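PDB 6PWI: putative hyaluronoglucosaminidase from Clostridium perfringens, which belongs to glycoside hydrolase family 84 and probably has hexosaminidase activity, this chain being the piece of a longer protein that holds the catalytic barrel. Local coordinates for residues Glu428-Lys433 / Lys543-Gly548; Pro497-Phe502 / Arg611-Phe616; Tyr37-Ser42 / Gly443-Asp448. All coordinates share one frame; numbering follows the deposited sequence.

Interaction 1 (Glu428-Lys433 / Lys543-Gly548); sequences EAQASK and KSEIKG
The carboxylate of E545 has E428 CB on one side of its plane and Q430 CB and CG on the other. The N-H groups of Q430 and A431 come in near the plane, at the oxygen edge. Q430 N gives a nearly straight bond of 3.1 Å to E545 OE1, on the syn lone pair. A431 N bonds to E545 OE2 at 3.0 Å, nearly in line with the C-O bond. A water bridges A429 N to E545 OE1. Residues 429-432 have helical backbone angles, so successive N-H groups of one turn meet the carboxylate and probably stabilise its negative charge.

E545 CG lies 4.0 Å from E428 CB, and Q430 CG lies 3.5 Å from E545 OE1. The E545 chain is extended at chi2 (175°) and reaches straight to the loop. The polar end of E428 turns off to N396, and that of Q430 to D198, N195 and N539. I546 CG2 touches A431 CB at 4.2 Å.

The contact joins the loop between strand 418-423 of the barrel and helix 433-444 to helix 540-572. N195 of helix 193-204 also touches E545, and F533 of helix 513-536 packs on I546.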
ATOM      1  N   GLU A 428     -11.572  -2.968   4.025  1.00 27.99           N
ATOM      2  CA  GLU A 428     -11.917  -1.596   3.678  1.00 27.81           C
ATOM      3  C   GLU A 428     -10.856  -1.058   2.721  1.00 28.12           C
ATOM      4  O   GLU A 428      -9.770  -0.651   3.146  1.00 28.62           O
ATOM      5  CB  GLU A 428     -12.039  -0.720   4.928  1.00 26.43           C
ATOM      6  CG  GLU A 428     -13.251  -1.038   5.778  1.00 26.69           C
ATOM      7  CD  GLU A 428     -13.116  -2.279   6.646  1.00 28.04           C
ATOM      8  OE1 GLU A 428     -11.977  -2.755   6.826  1.00 28.26           O
ATOM      9  OE2 GLU A 428     -14.152  -2.775   7.135  1.00 29.71           O
ATOM     10  N   ALA A 429     -11.196  -1.055   1.427  1.00 26.66           N
ATOM     11  CA  ALA A 429     -10.214  -0.837   0.379  1.00 25.86           C
ATOM     12  C   ALA A 429      -9.664   0.589   0.416  1.00 24.98           C
ATOM     13  O   ALA A 429      -8.450   0.778   0.439  1.00 25.56           O
ATOM     14  CB  ALA A 429     -10.792  -1.204  -0.963  1.00 26.30           C
ATOM     15  N   GLN A 430     -10.558   1.584   0.436  1.00 23.89           N
ATOM     16  CA  GLN A 430     -10.165   2.987   0.394  1.00 23.60           C
ATOM     17  C   GLN A 430      -9.295   3.351   1.600  1.00 23.50           C
ATOM     18  O   GLN A 430      -8.261   3.991   1.438  1.00 24.29           O
ATOM     19  CB  GLN A 430     -11.398   3.885   0.276  1.00 23.63           C
ATOM     20  CG  GLN A 430     -12.168   3.693  -1.023  1.00 24.21           C
ATOM     21  CD  GLN A 430     -11.420   4.241  -2.213  1.00 25.51           C
ATOM     22  OE1 GLN A 430     -10.876   5.341  -2.180  1.00 26.58           O
ATOM     23  NE2 GLN A 430     -11.385   3.471  -3.286  1.00 26.23           N
ATOM     24  N   ALA A 431      -9.702   2.914   2.801  1.00 22.91           N
ATOM     25  CA  ALA A 431      -8.958   3.142   4.032  1.00 21.42           C
ATOM     26  C   ALA A 431      -7.550   2.555   3.943  1.00 21.54           C
ATOM     27  O   ALA A 431      -6.632   3.044   4.600  1.00 22.72           O
ATOM     28  CB  ALA A 431      -9.718   2.566   5.197  1.00 20.66           C
ATOM     29  N   SER A 432      -7.385   1.512   3.125  1.00 20.38           N
ATOM     30  CA  SER A 432      -6.108   0.836   2.978  1.00 20.16           C
ATOM     31  C   SER A 432      -5.091   1.702   2.235  1.00 19.96           C
ATOM     32  O   SER A 432      -3.898   1.395   2.237  1.00 19.43           O
ATOM     33  CB  SER A 432      -6.283  -0.492   2.299  1.00 20.03           C
ATOM     34  OG  SER A 432      -6.989  -1.383   3.142  1.00 21.45           O
ATOM     35  N   LYS A 433      -5.555   2.786   1.604  1.00 19.84           N
ATOM     36  CA  LYS A 433      -4.656   3.590   0.784  1.00 21.03           C
ATOM     37  C   LYS A 433      -3.505   4.153   1.616  1.00 21.53           C
ATOM     38  O   LYS A 433      -2.431   4.397   1.064  1.00 22.83           O
ATOM     39  CB  LYS A 433      -5.384   4.688   0.003  1.00 20.01           C
ATOM     40  CG  LYS A 433      -6.158   4.188  -1.210  1.00 19.57           C
ATOM     41  CD  LYS A 433      -7.043   5.253  -1.796  1.00 19.62           C
ATOM     42  CE  LYS A 433      -7.792   4.819  -3.032  1.00 18.88           C
ATOM     43  NZ  LYS A 433      -8.291   6.021  -3.736  1.00 19.05           N
ATOM     44  N   LYS A 543     -16.224   7.515   1.774  1.00 28.73           N
ATOM     45  CA  LYS A 543     -17.209   8.029   2.713  1.00 30.80           C
ATOM     46  C   LYS A 543     -18.058   6.906   3.307  1.00 33.10           C
ATOM     47  O   LYS A 543     -18.245   6.866   4.523  1.00 34.48           O
ATOM     48  CB  LYS A 543     -18.083   9.102   2.063  1.00 30.73           C
ATOM     49  CG  LYS A 543     -17.380  10.430   1.828  1.00 31.25           C
ATOM     50  CD  LYS A 543     -18.335  11.559   1.516  1.00 32.37           C
ATOM     51  CE  LYS A 543     -18.522  11.806   0.036  1.00 34.11           C
ATOM     52  NZ  LYS A 543     -19.416  12.964  -0.203  1.00 34.46           N
ATOM     53  N   SER A 544     -18.572   6.005   2.456  1.00 33.55           N
ATOM     54  CA  SER A 544     -19.501   4.982   2.914  1.00 32.79           C
ATOM     55  C   SER A 544     -18.763   3.875   3.665  1.00 31.96           C
ATOM     56  O   SER A 544     -19.307   3.273   4.585  1.00 31.69           O
ATOM     57  CB  SER A 544     -20.338   4.440   1.786  1.00 33.50           C
ATOM     58  OG  SER A 544     -19.568   3.588   0.963  1.00 37.73           O
ATOM     59  N   GLU A 545     -17.503   3.647   3.286  1.00 31.57           N
ATOM     60  CA  GLU A 545     -16.657   2.640   3.897  1.00 31.87           C
ATOM     61  C   GLU A 545     -16.387   2.969   5.367  1.00 30.78           C
ATOM     62  O   GLU A 545     -16.472   2.088   6.221  1.00 30.57           O
ATOM     63  CB  GLU A 545     -15.324   2.643   3.163  1.00 35.46           C
ATOM     64  CG  GLU A 545     -14.777   1.268   2.874  1.00 40.83           C
ATOM     65  CD  GLU A 545     -13.509   1.350   2.039  1.00 46.39           C
ATOM     66  OE1 GLU A 545     -13.586   1.108   0.800  1.00 45.38           O
ATOM     67  OE2 GLU A 545     -12.448   1.668   2.630  1.00 48.79           O
ATOM     68  N   ILE A 546     -16.034   4.228   5.658  1.00 29.36           N
ATOM     69  CA  ILE A 546     -15.508   4.578   6.973  1.00 28.75           C
ATOM     70  C   ILE A 546     -16.569   5.215   7.877  1.00 28.91           C
ATOM     71  O   ILE A 546     -16.286   5.467   9.045  1.00 29.63           O
ATOM     72  CB  ILE A 546     -14.237   5.445   6.864  1.00 27.09           C
ATOM     73  CG1 ILE A 546     -14.540   6.851   6.347  1.00 25.98           C
ATOM     74  CG2 ILE A 546     -13.165   4.750   6.036  1.00 26.78           C
ATOM     75  CD1 ILE A 546     -13.394   7.817   6.526  1.00 26.77           C
ATOM     76  N   LYS A 547     -17.787   5.428   7.355  1.00 28.79           N
ATOM     77  CA  LYS A 547     -18.836   6.203   8.009  1.00 29.77           C
ATOM     78  C   LYS A 547     -19.063   5.775   9.463  1.00 30.39           C
ATOM     79  O   LYS A 547     -19.154   6.628  10.350  1.00 30.81           O
ATOM     80  CB  LYS A 547     -20.147   6.107   7.223  1.00 30.25           C
ATOM     81  CG  LYS A 547     -21.217   7.116   7.616  1.00 31.87           C
ATOM     82  CD  LYS A 547     -22.603   6.780   7.091  1.00 33.31           C
ATOM     83  CE  LYS A 547     -23.682   7.722   7.583  1.00 32.41           C
ATOM     84  NZ  LYS A 547     -23.848   7.617   9.050  1.00 32.20           N
ATOM     85  N   GLY A 548     -19.186   4.460   9.696  1.00 28.48           N
ATOM     86  CA  GLY A 548     -19.449   3.912  11.018  1.00 27.24           C
ATOM     87  C   GLY A 548     -18.373   4.294  12.035  1.00 27.36           C
ATOM     88  O   GLY A 548     -18.677   4.534  13.201  1.00 27.67           O
TER
HETATM   89  O   HOH W   1     -13.815  -1.853   0.595  1.00 30.00           O

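Interaction 2 (Pro497-Phe502 / Arg611-Phe616); sequences PVIEEF and RHLIPF
The backbone O of I499 accepts a hydrogen bond from T503 OG1, and F616 CE1 lies 4.0 Å from the same oxygen. No hydrogen bond crosses between 497-502 and 611-616. What joins them is apolar.

The two branches of I499 do separate work. Methyl CG2 sits over one face of the F616 ring, 4.0 Å from its centroid and 29° off the ring normal. This is a CH-pi contact. CG1 of the other branch lies 4.0 Å from F616 CD2, and the end of that branch goes further. I499 CD1 meets L613 CD2 at 4.0 Å and H612 CB at 4.2 Å. I499 CG2 is anti to the backbone N, which sets this methyl over the ring while CG1 leads toward L613.

F502 approaches the same ring differently. Its CD2 lies at the edge of F616, in the ring plane, 3.7 Å from F616 CZ. The two side chains cross at about a right angle. F616 CG is anti to its backbone N (chi1 -178°), and the ring extends toward helix 496-507. It is thus met over a face by I499 and at the edge by F502. H612 is the N-cap residue of helix 613-623, and its O accepts from F616 N at 3.1 Å.

The contact packs helix 496-507 against the start of helix 613-623. Y523 of helix 513-536 touches I499, L613 and F616. Helix 540-572 adds L553 against L613, T560 against F616 and I564 against F502.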
ATOM      1  N   PRO A 497      -0.053  12.998  25.574  1.00 27.34           N
ATOM      2  CA  PRO A 497       0.495  13.756  26.702  1.00 26.22           C
ATOM      3  C   PRO A 497      -0.538  14.732  27.260  1.00 26.59           C
ATOM      4  O   PRO A 497      -0.550  15.014  28.459  1.00 25.93           O
ATOM      5  CB  PRO A 497       1.671  14.544  26.100  1.00 25.90           C
ATOM      6  CG  PRO A 497       1.994  13.834  24.802  1.00 25.82           C
ATOM      7  CD  PRO A 497       0.678  13.262  24.320  1.00 26.63           C
ATOM      8  N   VAL A 498      -1.405  15.231  26.370  1.00 26.25           N
ATOM      9  CA  VAL A 498      -2.425  16.196  26.742  1.00 26.31           C
ATOM     10  C   VAL A 498      -3.487  15.488  27.586  1.00 27.23           C
ATOM     11  O   VAL A 498      -3.894  16.005  28.622  1.00 28.89           O
ATOM     12  CB  VAL A 498      -3.011  16.930  25.515  1.00 25.72           C
ATOM     13  CG1 VAL A 498      -4.102  17.915  25.906  1.00 25.18           C
ATOM     14  CG2 VAL A 498      -1.934  17.636  24.700  1.00 24.32           C
ATOM     15  N   ILE A 499      -3.906  14.291  27.154  1.00 27.25           N
ATOM     16  CA  ILE A 499      -4.841  13.471  27.911  1.00 27.54           C
ATOM     17  C   ILE A 499      -4.268  13.178  29.297  1.00 28.27           C
ATOM     18  O   ILE A 499      -4.978  13.292  30.297  1.00 29.76           O
ATOM     19  CB  ILE A 499      -5.205  12.178  27.151  1.00 26.72           C
ATOM     20  CG1 ILE A 499      -6.192  12.454  26.015  1.00 26.60           C
ATOM     21  CG2 ILE A 499      -5.746  11.123  28.104  1.00 26.01           C
ATOM     22  CD1 ILE A 499      -6.297  11.335  25.003  1.00 26.01           C
ATOM     23  N   GLU A 500      -2.987  12.805  29.345  1.00 28.47           N
ATOM     24  CA  GLU A 500      -2.359  12.372  30.582  1.00 30.49           C
ATOM     25  C   GLU A 500      -2.251  13.538  31.560  1.00 31.15           C
ATOM     26  O   GLU A 500      -2.488  13.360  32.752  1.00 33.03           O
ATOM     27  CB  GLU A 500      -1.029  11.669  30.312  1.00 32.03           C
ATOM     28  CG  GLU A 500      -1.229  10.231  29.878  1.00 36.30           C
ATOM     29  CD  GLU A 500      -0.030   9.483  29.316  1.00 40.01           C
ATOM     30  OE1 GLU A 500       1.070  10.083  29.224  1.00 39.51           O
ATOM     31  OE2 GLU A 500      -0.205   8.288  28.965  1.00 42.62           O
ATOM     32  N   GLU A 501      -1.920  14.729  31.042  1.00 30.30           N
ATOM     33  CA  GLU A 501      -1.771  15.908  31.879  1.00 28.23           C
ATOM     34  C   GLU A 501      -3.116  16.316  32.479  1.00 28.46           C
ATOM     35  O   GLU A 501      -3.198  16.615  33.669  1.00 29.47           O
ATOM     36  CB  GLU A 501      -1.116  17.057  31.118  1.00 28.31           C
ATOM     37  CG  GLU A 501      -0.734  18.213  32.021  1.00 29.73           C
ATOM     38  CD  GLU A 501      -0.024  17.855  33.325  1.00 31.10           C
ATOM     39  OE1 GLU A 501       0.513  16.732  33.440  1.00 30.77           O
ATOM     40  OE2 GLU A 501       0.002  18.709  34.231  1.00 31.79           O
ATOM     41  N   PHE A 502      -4.173  16.329  31.659  1.00 26.66           N
ATOM     42  CA  PHE A 502      -5.483  16.672  32.189  1.00 25.87           C
ATOM     43  C   PHE A 502      -5.863  15.689  33.296  1.00 27.45           C
ATOM     44  O   PHE A 502      -6.398  16.087  34.326  1.00 29.82           O
ATOM     45  CB  PHE A 502      -6.545  16.775  31.091  1.00 23.46           C
ATOM     46  CG  PHE A 502      -7.876  17.282  31.584  1.00 21.62           C
ATOM     47  CD1 PHE A 502      -8.164  18.641  31.575  1.00 20.98           C
ATOM     48  CD2 PHE A 502      -8.824  16.407  32.093  1.00 20.84           C
ATOM     49  CE1 PHE A 502      -9.374  19.116  32.059  1.00 20.04           C
ATOM     50  CE2 PHE A 502     -10.035  16.881  32.578  1.00 20.94           C
ATOM     51  CZ  PHE A 502     -10.308  18.234  32.559  1.00 20.57           C
ATOM     52  N   ARG A 611      -7.008   3.081  22.197  1.00 20.49           N
ATOM     53  CA  ARG A 611      -5.743   3.094  22.917  1.00 20.85           C
ATOM     54  C   ARG A 611      -5.774   4.150  24.025  1.00 21.04           C
ATOM     55  O   ARG A 611      -5.347   3.880  25.145  1.00 20.57           O
ATOM     56  CB  ARG A 611      -4.536   3.182  21.972  1.00 20.95           C
ATOM     57  CG  ARG A 611      -3.202   2.806  22.609  1.00 20.79           C
ATOM     58  CD  ARG A 611      -2.019   3.019  21.672  1.00 21.40           C
ATOM     59  NE  ARG A 611      -0.713   2.669  22.226  1.00 22.20           N
ATOM     60  CZ  ARG A 611      -0.177   1.444  22.234  1.00 22.69           C
ATOM     61  NH1 ARG A 611      -0.834   0.413  21.722  1.00 22.33           N
ATOM     62  NH2 ARG A 611       1.014   1.247  22.772  1.00 22.08           N
ATOM     63  N   HIS A 612      -6.312   5.338  23.725  1.00 21.37           N
ATOM     64  CA  HIS A 612      -6.264   6.422  24.695  1.00 22.15           C
ATOM     65  C   HIS A 612      -7.611   7.123  24.851  1.00 22.79           C
ATOM     66  O   HIS A 612      -7.918   7.566  25.956  1.00 23.82           O
ATOM     67  CB  HIS A 612      -5.111   7.395  24.405  1.00 21.84           C
ATOM     68  CG  HIS A 612      -3.770   6.756  24.537  1.00 23.06           C
ATOM     69  ND1 HIS A 612      -3.292   6.287  25.746  1.00 22.92           N
ATOM     70  CD2 HIS A 612      -2.815   6.481  23.618  1.00 23.57           C
ATOM     71  CE1 HIS A 612      -2.099   5.752  25.568  1.00 23.07           C
ATOM     72  NE2 HIS A 612      -1.780   5.868  24.270  1.00 23.56           N
ATOM     73  N   LEU A 613      -8.405   7.220  23.770  1.00 22.61           N
ATOM     74  CA  LEU A 613      -9.610   8.041  23.805  1.00 22.21           C
ATOM     75  C   LEU A 613     -10.634   7.435  24.764  1.00 23.49           C
ATOM     76  O   LEU A 613     -11.177   8.138  25.621  1.00 24.75           O
ATOM     77  CB  LEU A 613     -10.210   8.223  22.405  1.00 21.34           C
ATOM     78  CG  LEU A 613      -9.359   8.951  21.361  1.00 21.59           C
ATOM     79  CD1 LEU A 613     -10.236   9.490  20.237  1.00 21.14           C
ATOM     80  CD2 LEU A 613      -8.528  10.074  21.966  1.00 20.24           C
ATOM     81  N   ILE A 614     -10.894   6.130  24.613  1.00 22.40           N
ATOM     82  CA  ILE A 614     -11.889   5.461  25.438  1.00 21.94           C
ATOM     83  C   ILE A 614     -11.396   5.377  26.890  1.00 22.84           C
ATOM     84  O   ILE A 614     -12.152   5.699  27.814  1.00 23.03           O
ATOM     85  CB  ILE A 614     -12.319   4.111  24.822  1.00 20.49           C
ATOM     86  CG1 ILE A 614     -13.150   4.337  23.557  1.00 20.27           C
ATOM     87  CG2 ILE A 614     -13.071   3.254  25.825  1.00 20.23           C
ATOM     88  CD1 ILE A 614     -13.331   3.106  22.704  1.00 19.14           C
ATOM     89  N   PRO A 615     -10.135   4.953  27.156  1.00 22.37           N
ATOM     90  CA  PRO A 615      -9.604   4.936  28.522  1.00 21.96           C
ATOM     91  C   PRO A 615      -9.762   6.265  29.259  1.00 22.29           C
ATOM     92  O   PRO A 615     -10.042   6.273  30.454  1.00 23.09           O
ATOM     93  CB  PRO A 615      -8.132   4.545  28.319  1.00 21.35           C
ATOM     94  CG  PRO A 615      -8.172   3.682  27.072  1.00 21.19           C
ATOM     95  CD  PRO A 615      -9.184   4.376  26.189  1.00 21.60           C
ATOM     96  N   PHE A 616      -9.608   7.377  28.532  1.00 22.43           N
ATOM     97  CA  PHE A 616      -9.745   8.706  29.105  1.00 22.16           C
ATOM     98  C   PHE A 616     -11.191   8.947  29.539  1.00 23.25           C
ATOM     99  O   PHE A 616     -11.434   9.452  30.636  1.00 23.47           O
ATOM    100  CB  PHE A 616      -9.262   9.760  28.109  1.00 21.88           C
ATOM    101  CG  PHE A 616      -9.319  11.186  28.599  1.00 22.94           C
ATOM    102  CD1 PHE A 616      -8.895  11.521  29.878  1.00 22.70           C
ATOM    103  CD2 PHE A 616      -9.773  12.204  27.768  1.00 22.96           C
ATOM    104  CE1 PHE A 616      -8.940  12.837  30.316  1.00 22.87           C
ATOM    105  CE2 PHE A 616      -9.803  13.523  28.204  1.00 22.94           C
ATOM    106  CZ  PHE A 616      -9.390  13.838  29.480  1.00 22.89           C
TER

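Interaction 3 (Tyr37-Ser42 / Gly443-Asp448); sequences YPIPQS and GWNRAD
The amides of Q41 and N445 lie stacked, their planes 17° apart, and the two side chains run past each other in opposite directions. A water joins their oxygens, Q41 OE1 and N445 OD1. Q41 NE2 has its main partner in Y174 O.

N445 ND2 gives a 2.7 Å bond to I39 O. The acceptor lies in the amide plane of N445, but the donor sits above the carbonyl plane of I39. ND2 gives a second bond, 2.8 Å, to D448 OD2. N445 OD1 accepts from D448 N at 3.1 Å, an Asx motif. With CG anti to the backbone N (chi1 -175°), the N445 amide is carried across to 37-42 and is held on both its ends.

W444 and P38 cross at about a right angle. P38, which follows a cis peptide bond, sets CB 3.5 Å from W444 CB. I39 CG2 touches D448 CB at 4.1 Å.

The contact joins the loop before strand 43-46 of the N-terminal domain to the end of helix 433-444. D173 of strand 165-175 bonds to both Q41 N and W444 NE1, and D441 of helix 433-444 binds I39 N.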
ATOM      1  N   TYR A  37       6.954  11.444  -3.986  1.00 24.56           N
ATOM      2  CA  TYR A  37       6.902  10.163  -3.299  1.00 23.75           C
ATOM      3  C   TYR A  37       6.726   9.051  -4.326  1.00 23.56           C
ATOM      4  O   TYR A  37       5.943   9.197  -5.261  1.00 24.60           O
ATOM      5  CB  TYR A  37       5.757  10.136  -2.283  1.00 23.53           C
ATOM      6  CG  TYR A  37       6.082  10.781  -0.963  1.00 24.00           C
ATOM      7  CD1 TYR A  37       6.789  10.086   0.007  1.00 24.39           C
ATOM      8  CD2 TYR A  37       5.703  12.088  -0.687  1.00 24.41           C
ATOM      9  CE1 TYR A  37       7.105  10.675   1.220  1.00 25.40           C
ATOM     10  CE2 TYR A  37       6.015  12.694   0.521  1.00 24.16           C
ATOM     11  CZ  TYR A  37       6.718  11.981   1.479  1.00 24.95           C
ATOM     12  OH  TYR A  37       7.034  12.545   2.683  1.00 24.97           O
ATOM     13  N   PRO A  38       7.416   7.895  -4.187  1.00 22.97           N
ATOM     14  CA  PRO A  38       8.377   7.671  -3.105  1.00 22.95           C
ATOM     15  C   PRO A  38       9.567   8.616  -3.237  1.00 23.06           C
ATOM     16  O   PRO A  38       9.786   9.172  -4.307  1.00 22.99           O
ATOM     17  CB  PRO A  38       8.842   6.226  -3.345  1.00 22.58           C
ATOM     18  CG  PRO A  38       7.713   5.608  -4.138  1.00 22.52           C
ATOM     19  CD  PRO A  38       7.265   6.722  -5.061  1.00 22.04           C
ATOM     20  N   ILE A  39      10.313   8.790  -2.138  1.00 23.44           N
ATOM     21  CA  ILE A  39      11.450   9.696  -2.096  1.00 23.44           C
ATOM     22  C   ILE A  39      12.495   9.211  -3.097  1.00 23.49           C
ATOM     23  O   ILE A  39      13.017   8.106  -2.961  1.00 23.94           O
ATOM     24  CB  ILE A  39      12.043   9.794  -0.674  1.00 24.01           C
ATOM     25  CG1 ILE A  39      11.002  10.229   0.367  1.00 24.20           C
ATOM     26  CG2 ILE A  39      13.267  10.700  -0.673  1.00 23.54           C
ATOM     27  CD1 ILE A  39      10.522  11.657   0.215  1.00 23.89           C
ATOM     28  N   PRO A  40      12.848  10.025  -4.118  1.00 22.44           N
ATOM     29  CA  PRO A  40      13.798   9.591  -5.141  1.00 21.92           C
ATOM     30  C   PRO A  40      15.146   9.323  -4.484  1.00 21.60           C
ATOM     31  O   PRO A  40      15.499   9.960  -3.492  1.00 21.20           O
ATOM     32  CB  PRO A  40      13.877  10.797  -6.085  1.00 21.20           C
ATOM     33  CG  PRO A  40      12.583  11.530  -5.835  1.00 21.36           C
ATOM     34  CD  PRO A  40      12.370  11.396  -4.344  1.00 21.73           C
ATOM     35  N   GLN A  41      15.886   8.367  -5.047  1.00 22.24           N
ATOM     36  CA  GLN A  41      17.192   8.024  -4.517  1.00 23.13           C
ATOM     37  C   GLN A  41      18.107   9.243  -4.600  1.00 24.43           C
ATOM     38  O   GLN A  41      18.934   9.449  -3.715  1.00 25.13           O
ATOM     39  CB  GLN A  41      17.760   6.803  -5.237  1.00 23.09           C
ATOM     40  CG  GLN A  41      16.883   5.567  -5.108  1.00 23.59           C
ATOM     41  CD  GLN A  41      17.005   4.828  -3.796  1.00 23.59           C
ATOM     42  OE1 GLN A  41      17.907   5.062  -2.997  1.00 23.75           O
ATOM     43  NE2 GLN A  41      16.090   3.899  -3.568  1.00 23.89           N
ATOM     44  N   SER A  42      17.933  10.056  -5.652  1.00 25.48           N
ATOM     45  CA  SER A  42      18.770  11.227  -5.873  1.00 26.47           C
ATOM     46  C   SER A  42      18.065  12.227  -6.787  1.00 27.62           C
ATOM     47  O   SER A  42      17.668  11.883  -7.902  1.00 30.07           O
ATOM     48  CB  SER A  42      20.110  10.830  -6.440  1.00 26.23           C
ATOM     49  OG  SER A  42      20.903  11.981  -6.681  1.00 26.93           O
ATOM     50  N   GLY A 443       9.071   0.602   0.094  1.00 20.25           N
ATOM     51  CA  GLY A 443       9.487  -0.435  -0.836  1.00 20.08           C
ATOM     52  C   GLY A 443      10.466   0.097  -1.876  1.00 20.53           C
ATOM     53  O   GLY A 443      11.398  -0.613  -2.261  1.00 21.64           O
ATOM     54  N   TRP A 444      10.243   1.350  -2.304  1.00 20.12           N
ATOM     55  CA  TRP A 444      11.051   1.996  -3.328  1.00 20.89           C
ATOM     56  C   TRP A 444      12.388   2.465  -2.748  1.00 22.15           C
ATOM     57  O   TRP A 444      13.445   2.111  -3.277  1.00 21.31           O
ATOM     58  CB  TRP A 444      10.286   3.144  -4.002  1.00 20.49           C
ATOM     59  CG  TRP A 444      11.073   3.816  -5.088  1.00 20.29           C
ATOM     60  CD1 TRP A 444      11.909   4.884  -4.949  1.00 20.00           C
ATOM     61  CD2 TRP A 444      11.121   3.453  -6.480  1.00 20.10           C
ATOM     62  NE1 TRP A 444      12.472   5.212  -6.152  1.00 19.74           N
ATOM     63  CE2 TRP A 444      12.009   4.354  -7.112  1.00 20.09           C
ATOM     64  CE3 TRP A 444      10.503   2.463  -7.259  1.00 20.06           C
ATOM     65  CZ2 TRP A 444      12.294   4.289  -8.479  1.00 19.97           C
ATOM     66  CZ3 TRP A 444      10.789   2.395  -8.607  1.00 19.96           C
ATOM     67  CH2 TRP A 444      11.670   3.300  -9.209  1.00 19.92           C
ATOM     68  N   ASN A 445      12.318   3.254  -1.662  1.00 22.45           N
ATOM     69  CA  ASN A 445      13.480   3.876  -1.046  1.00 23.13           C
ATOM     70  C   ASN A 445      13.474   3.580   0.451  1.00 24.14           C
ATOM     71  O   ASN A 445      12.785   4.263   1.205  1.00 24.68           O
ATOM     72  CB  ASN A 445      13.477   5.395  -1.262  1.00 22.60           C
ATOM     73  CG  ASN A 445      14.722   6.095  -0.750  1.00 22.96           C
ATOM     74  OD1 ASN A 445      15.391   5.614   0.164  1.00 22.43           O
ATOM     75  ND2 ASN A 445      15.042   7.243  -1.330  1.00 22.47           N
ATOM     76  N   ARG A 446      14.279   2.596   0.870  1.00 24.42           N
ATOM     77  CA  ARG A 446      14.251   2.114   2.240  1.00 24.98           C
ATOM     78  C   ARG A 446      14.922   3.090   3.205  1.00 25.30           C
ATOM     79  O   ARG A 446      14.333   3.454   4.218  1.00 25.13           O
ATOM     80  CB  ARG A 446      14.851   0.712   2.338  1.00 25.82           C
ATOM     81  CG  ARG A 446      13.858  -0.387   2.004  1.00 29.01           C
ATOM     82  CD  ARG A 446      14.640  -1.673   1.879  1.00 31.19           C
ATOM     83  NE  ARG A 446      14.106  -2.601   0.897  1.00 33.14           N
ATOM     84  CZ  ARG A 446      14.805  -3.625   0.407  1.00 36.09           C
ATOM     85  NH1 ARG A 446      16.054  -3.815   0.809  1.00 35.08           N
ATOM     86  NH2 ARG A 446      14.260  -4.446  -0.481  1.00 34.29           N
ATOM     87  N   ALA A 447      16.161   3.492   2.915  1.00 25.77           N
ATOM     88  CA  ALA A 447      16.933   4.258   3.884  1.00 27.37           C
ATOM     89  C   ALA A 447      16.264   5.599   4.186  1.00 28.47           C
ATOM     90  O   ALA A 447      16.297   6.058   5.328  1.00 29.32           O
ATOM     91  CB  ALA A 447      18.358   4.433   3.420  1.00 26.44           C
ATOM     92  N   ASP A 448      15.638   6.208   3.168  1.00 27.46           N
ATOM     93  CA  ASP A 448      15.054   7.529   3.321  1.00 27.18           C
ATOM     94  C   ASP A 448      13.595   7.439   3.759  1.00 27.20           C
ATOM     95  O   ASP A 448      12.863   8.417   3.642  1.00 27.55           O
ATOM     96  CB  ASP A 448      15.169   8.355   2.038  1.00 28.45           C
ATOM     97  CG  ASP A 448      16.593   8.535   1.537  1.00 29.83           C
ATOM     98  OD1 ASP A 448      17.530   8.442   2.361  1.00 29.71           O
ATOM     99  OD2 ASP A 448      16.756   8.758   0.318  1.00 30.25           O
TER
HETATM  100  O   HOH W   2      19.319   8.912  -0.992  1.00 23.95           O
HETATM  101  O   HOH W   3      17.960   5.081  -0.195  1.00 29.38           O

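Along the chain the segments come in the order 37-42, 428-433, 443-448, 497-502, 543-548, 611-616. Interaction 1 interleaves with both others; interaction 3 closes before interaction 2 opens. The centres of interactions 1 and 2 are about 26 Å apart, those of 1 and 3 about 27 Å, and those of 2 and 3 about 35 Å. None touch. Helix 433-444 starts at interaction 1 and ends at interaction 3. Helix 540-572 carries a segment of interaction 1 and packs beside interaction 2. Interaction 3 joins the N-terminal domain to the barrel region, interaction 1 joins that region to the C-terminal helices, and interaction 2 lies among these, all away from the predicted proton donor.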